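Local coordinates for enterotoxin type A (Staphylococcus aureus, PDB 1DYQ), which acts as a superantigen, binding MHC class II, partly through a zinc ion, and T-cell receptors, and causes staphylococcal food poisoning, at residues N118-E123 and N147-T152. The protein carries 3 engineered substitutions. Numbering follows the deposited sequence.
Sequences NRLTEE and NKKNVT
Arg-119 faces Lys-148 in an antiparallel bridge between strands 119-132 and 145-148, in the beta-grasp part of this staphylococcal toxin. This non-hydrogen-bonded pair is flanked by Lys-149 N to Asn-118 O (3.0 Å) and the nearly straight bond from Leu-120 N to Asn-147 O (2.7 Å). The side-chain amide of Asn-118 pairs with the N and O of Asn-150, much as a backbone peptide would. With CG anti to the backbone N (chi1 -163°), OD1 accepts from Asn-150 N at 2.9 Å, while ND2 donates within its own amide plane to a lone pair of Asn-150 O. Two bonds to one residue fix the rotation of this buried amide, and ND2 also rests against CB of Lys-148, whose NZ forms a salt bridge with Glu-155 of helix 153-168.

Lys-149 runs extended from CB, which lies by Asn-118 OD1, to CG, 3.6 Å from both Asn-118 O and Leu-120 CD2, then through CD, more loosely placed at 4.1 Å from Asn-118 O, to CE beside Arg-119 O, and ends with NZ bonded to Asn-117 O. Arg-119, meanwhile, lies alongside Asn-147, CB of the asparagine over one guanidinium face, shifted toward its rim, and the two planar groups 31° apart. One water donates to both Leu-120 O and Asn-147 OD1, at 2.7 Å from each.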
ATOM      1  N   ASN A 118      -4.898  -8.363 -17.975  1.00 20.30           N
ATOM      2  CA  ASN A 118      -3.833  -7.854 -17.073  1.00 19.59           C
ATOM      3  C   ASN A 118      -3.025  -8.935 -16.448  1.00 19.87           C
ATOM      4  O   ASN A 118      -2.058  -8.640 -15.692  1.00 21.90           O
ATOM      5  CB  ASN A 118      -4.446  -6.900 -16.049  1.00 17.55           C
ATOM      6  CG  ASN A 118      -3.405  -6.029 -15.360  1.00 18.51           C
ATOM      7  OD1 ASN A 118      -2.632  -5.315 -16.015  1.00 18.67           O
ATOM      8  ND2 ASN A 118      -3.416  -5.988 -14.033  1.00 17.18           N
ATOM      9  N   ARG A 119      -3.372 -10.210 -16.613  1.00 21.32           N
ATOM     10  CA  ARG A 119      -2.642 -11.281 -15.944  1.00 20.92           C
ATOM     11  C   ARG A 119      -1.399 -11.710 -16.690  1.00 23.12           C
ATOM     12  O   ARG A 119      -1.441 -12.117 -17.848  1.00 23.91           O
ATOM     13  CB  ARG A 119      -3.545 -12.484 -15.650  1.00 25.48           C
ATOM     14  CG  ARG A 119      -2.891 -13.572 -14.832  1.00 28.13           C
ATOM     15  CD  ARG A 119      -3.918 -14.527 -14.228  1.00 31.79           C
ATOM     16  NE  ARG A 119      -3.346 -15.239 -13.102  1.00 34.13           N
ATOM     17  CZ  ARG A 119      -3.339 -14.928 -11.846  1.00 34.66           C
ATOM     18  NH1 ARG A 119      -3.921 -13.839 -11.344  1.00 36.04           N
ATOM     19  NH2 ARG A 119      -2.725 -15.755 -10.979  1.00 37.37           N
ATOM     20  N   LEU A 120      -0.271 -11.748 -15.955  1.00 20.15           N
ATOM     21  CA  LEU A 120       0.971 -12.290 -16.534  1.00 23.27           C
ATOM     22  C   LEU A 120       0.917 -13.804 -16.574  1.00 23.65           C
ATOM     23  O   LEU A 120       0.442 -14.447 -15.633  1.00 24.58           O
ATOM     24  CB  LEU A 120       2.155 -11.846 -15.642  1.00 19.89           C
ATOM     25  CG  LEU A 120       2.536 -10.369 -15.776  1.00 23.13           C
ATOM     26  CD1 LEU A 120       3.441  -9.957 -14.624  1.00 22.90           C
ATOM     27  CD2 LEU A 120       3.182 -10.095 -17.122  1.00 23.84           C
ATOM     28  N   THR A 121       1.555 -14.396 -17.602  1.00 28.05           N
ATOM     29  CA  THR A 121       1.642 -15.868 -17.649  1.00 29.27           C
ATOM     30  C   THR A 121       2.645 -16.362 -16.604  1.00 27.80           C
ATOM     31  O   THR A 121       2.392 -17.355 -15.916  1.00 30.48           O
ATOM     32  CB  THR A 121       2.054 -16.374 -19.035  1.00 32.93           C
ATOM     33  OG1 THR A 121       1.215 -15.783 -20.049  1.00 34.56           O
ATOM     34  CG2 THR A 121       1.903 -17.890 -19.115  1.00 34.63           C
ATOM     35  N   GLU A 122       3.734 -15.634 -16.442  1.00 25.50           N
ATOM     36  CA  GLU A 122       4.735 -15.933 -15.429  1.00 24.49           C
ATOM     37  C   GLU A 122       4.618 -14.875 -14.309  1.00 21.75           C
ATOM     38  O   GLU A 122       4.642 -13.692 -14.612  1.00 20.67           O
ATOM     39  CB  GLU A 122       6.150 -15.898 -16.032  1.00 24.37           C
ATOM     40  CG  GLU A 122       7.249 -16.341 -15.098  1.00 29.11           C
ATOM     41  CD  GLU A 122       8.660 -16.056 -15.550  1.00 32.26           C
ATOM     42  OE1 GLU A 122       9.603 -16.651 -14.956  1.00 31.59           O
ATOM     43  OE2 GLU A 122       8.882 -15.231 -16.456  1.00 35.21           O
ATOM     44  N   GLU A 123       4.508 -15.341 -13.086  1.00 21.90           N
ATOM     45  CA  GLU A 123       4.505 -14.407 -11.936  1.00 21.88           C
ATOM     46  C   GLU A 123       5.760 -13.553 -11.963  1.00 21.73           C
ATOM     47  O   GLU A 123       6.863 -14.075 -12.210  1.00 21.15           O
ATOM     48  CB  GLU A 123       4.392 -15.190 -10.642  1.00 23.35           C
ATOM     49  CG  GLU A 123       4.569 -14.369  -9.371  1.00 28.50           C
ATOM     50  CD  GLU A 123       4.250 -15.187  -8.133  1.00 30.21           C
ATOM     51  OE1 GLU A 123       4.888 -16.241  -7.927  1.00 32.25           O
ATOM     52  OE2 GLU A 123       3.337 -14.791  -7.380  1.00 31.76           O
ATOM     53  N   ASN A 147       1.170 -10.794 -10.193  1.00 16.03           N
ATOM     54  CA  ASN A 147       0.729 -11.414 -11.436  1.00 16.86           C
ATOM     55  C   ASN A 147       0.146 -10.376 -12.386  1.00 16.64           C
ATOM     56  O   ASN A 147      -0.345 -10.707 -13.473  1.00 20.26           O
ATOM     57  CB  ASN A 147      -0.369 -12.465 -11.127  1.00 21.23           C
ATOM     58  CG  ASN A 147       0.101 -13.571 -10.225  1.00 28.11           C
ATOM     59  OD1 ASN A 147       0.977 -14.350 -10.592  1.00 27.12           O
ATOM     60  ND2 ASN A 147      -0.478 -13.659  -9.030  1.00 32.15           N
ATOM     61  N   LYS A 148       0.298  -9.083 -12.058  1.00 15.03           N
ATOM     62  CA  LYS A 148      -0.302  -8.033 -12.837  1.00 14.07           C
ATOM     63  C   LYS A 148       0.686  -7.286 -13.728  1.00 16.79           C
ATOM     64  O   LYS A 148       1.752  -6.875 -13.244  1.00 16.38           O
ATOM     65  CB  LYS A 148      -1.005  -7.009 -11.922  1.00 15.17           C
ATOM     66  CG  LYS A 148      -2.101  -7.636 -11.065  1.00 16.11           C
ATOM     67  CD  LYS A 148      -2.685  -6.551 -10.131  1.00 13.99           C
ATOM     68  CE  LYS A 148      -3.777  -7.189  -9.266  1.00 13.64           C
ATOM     69  NZ  LYS A 148      -3.242  -8.054  -8.202  1.00 13.70           N
ATOM     70  N   LYS A 149       0.301  -6.991 -14.945  1.00 15.15           N
ATOM     71  CA  LYS A 149       1.118  -6.145 -15.836  1.00 16.03           C
ATOM     72  C   LYS A 149       1.086  -4.713 -15.365  1.00 17.18           C
ATOM     73  O   LYS A 149       2.078  -4.002 -15.287  1.00 19.07           O
ATOM     74  CB  LYS A 149       0.520  -6.225 -17.265  1.00 17.18           C
ATOM     75  CG  LYS A 149       0.621  -7.642 -17.825  1.00 20.46           C
ATOM     76  CD  LYS A 149      -0.095  -7.749 -19.171  1.00 21.99           C
ATOM     77  CE  LYS A 149      -0.251  -9.228 -19.549  1.00 25.25           C
ATOM     78  NZ  LYS A 149      -1.054  -9.351 -20.813  1.00 31.01           N
ATOM     79  N   ASN A 150      -0.146  -4.242 -15.081  1.00 14.89           N
ATOM     80  CA  ASN A 150      -0.354  -2.920 -14.484  1.00 14.32           C
ATOM     81  C   ASN A 150      -0.749  -3.127 -13.024  1.00 14.21           C
ATOM     82  O   ASN A 150      -1.714  -3.871 -12.748  1.00 13.28           O
ATOM     83  CB  ASN A 150      -1.528  -2.259 -15.246  0.50 17.11           C
ATOM     84  CG  ASN A 150      -2.074  -1.073 -14.491  0.50 21.94           C
ATOM     85  OD1 ASN A 150      -3.146  -1.149 -13.888  0.50 25.43           O
ATOM     86  ND2 ASN A 150      -1.304  -0.001 -14.461  0.50 23.27           N
ATOM     87  N   VAL A 151       0.104  -2.728 -12.091  1.00 11.67           N
ATOM     88  CA  VAL A 151      -0.064  -3.050 -10.685  1.00 12.15           C
ATOM     89  C   VAL A 151      -0.162  -1.782  -9.856  1.00 10.78           C
ATOM     90  O   VAL A 151       0.459  -0.770 -10.162  1.00 11.30           O
ATOM     91  CB  VAL A 151       1.093  -3.924 -10.179  1.00 13.57           C
ATOM     92  CG1 VAL A 151       2.434  -3.170 -10.272  1.00 13.71           C
ATOM     93  CG2 VAL A 151       0.866  -4.429  -8.777  1.00 12.58           C
ATOM     94  N   THR A 152      -0.961  -1.814  -8.772  1.00 11.72           N
ATOM     95  CA  THR A 152      -0.985  -0.640  -7.912  1.00 10.16           C
ATOM     96  C   THR A 152       0.388  -0.553  -7.177  1.00  8.59           C
ATOM     97  O   THR A 152       0.937  -1.578  -6.773  1.00 11.28           O
ATOM     98  CB  THR A 152      -2.095  -0.616  -6.879  1.00  9.89           C
ATOM     99  OG1 THR A 152      -2.077  -1.666  -5.960  1.00 11.81           O
ATOM    100  CG2 THR A 152      -3.469  -0.555  -7.605  1.00 10.77           C
TER
HETATM  101  O   HOH W   1      -3.130 -12.602  -8.372  1.00 35.56           O
HETATM  102  O   HOH W   2       1.005 -15.214 -13.108  1.00 62.12           O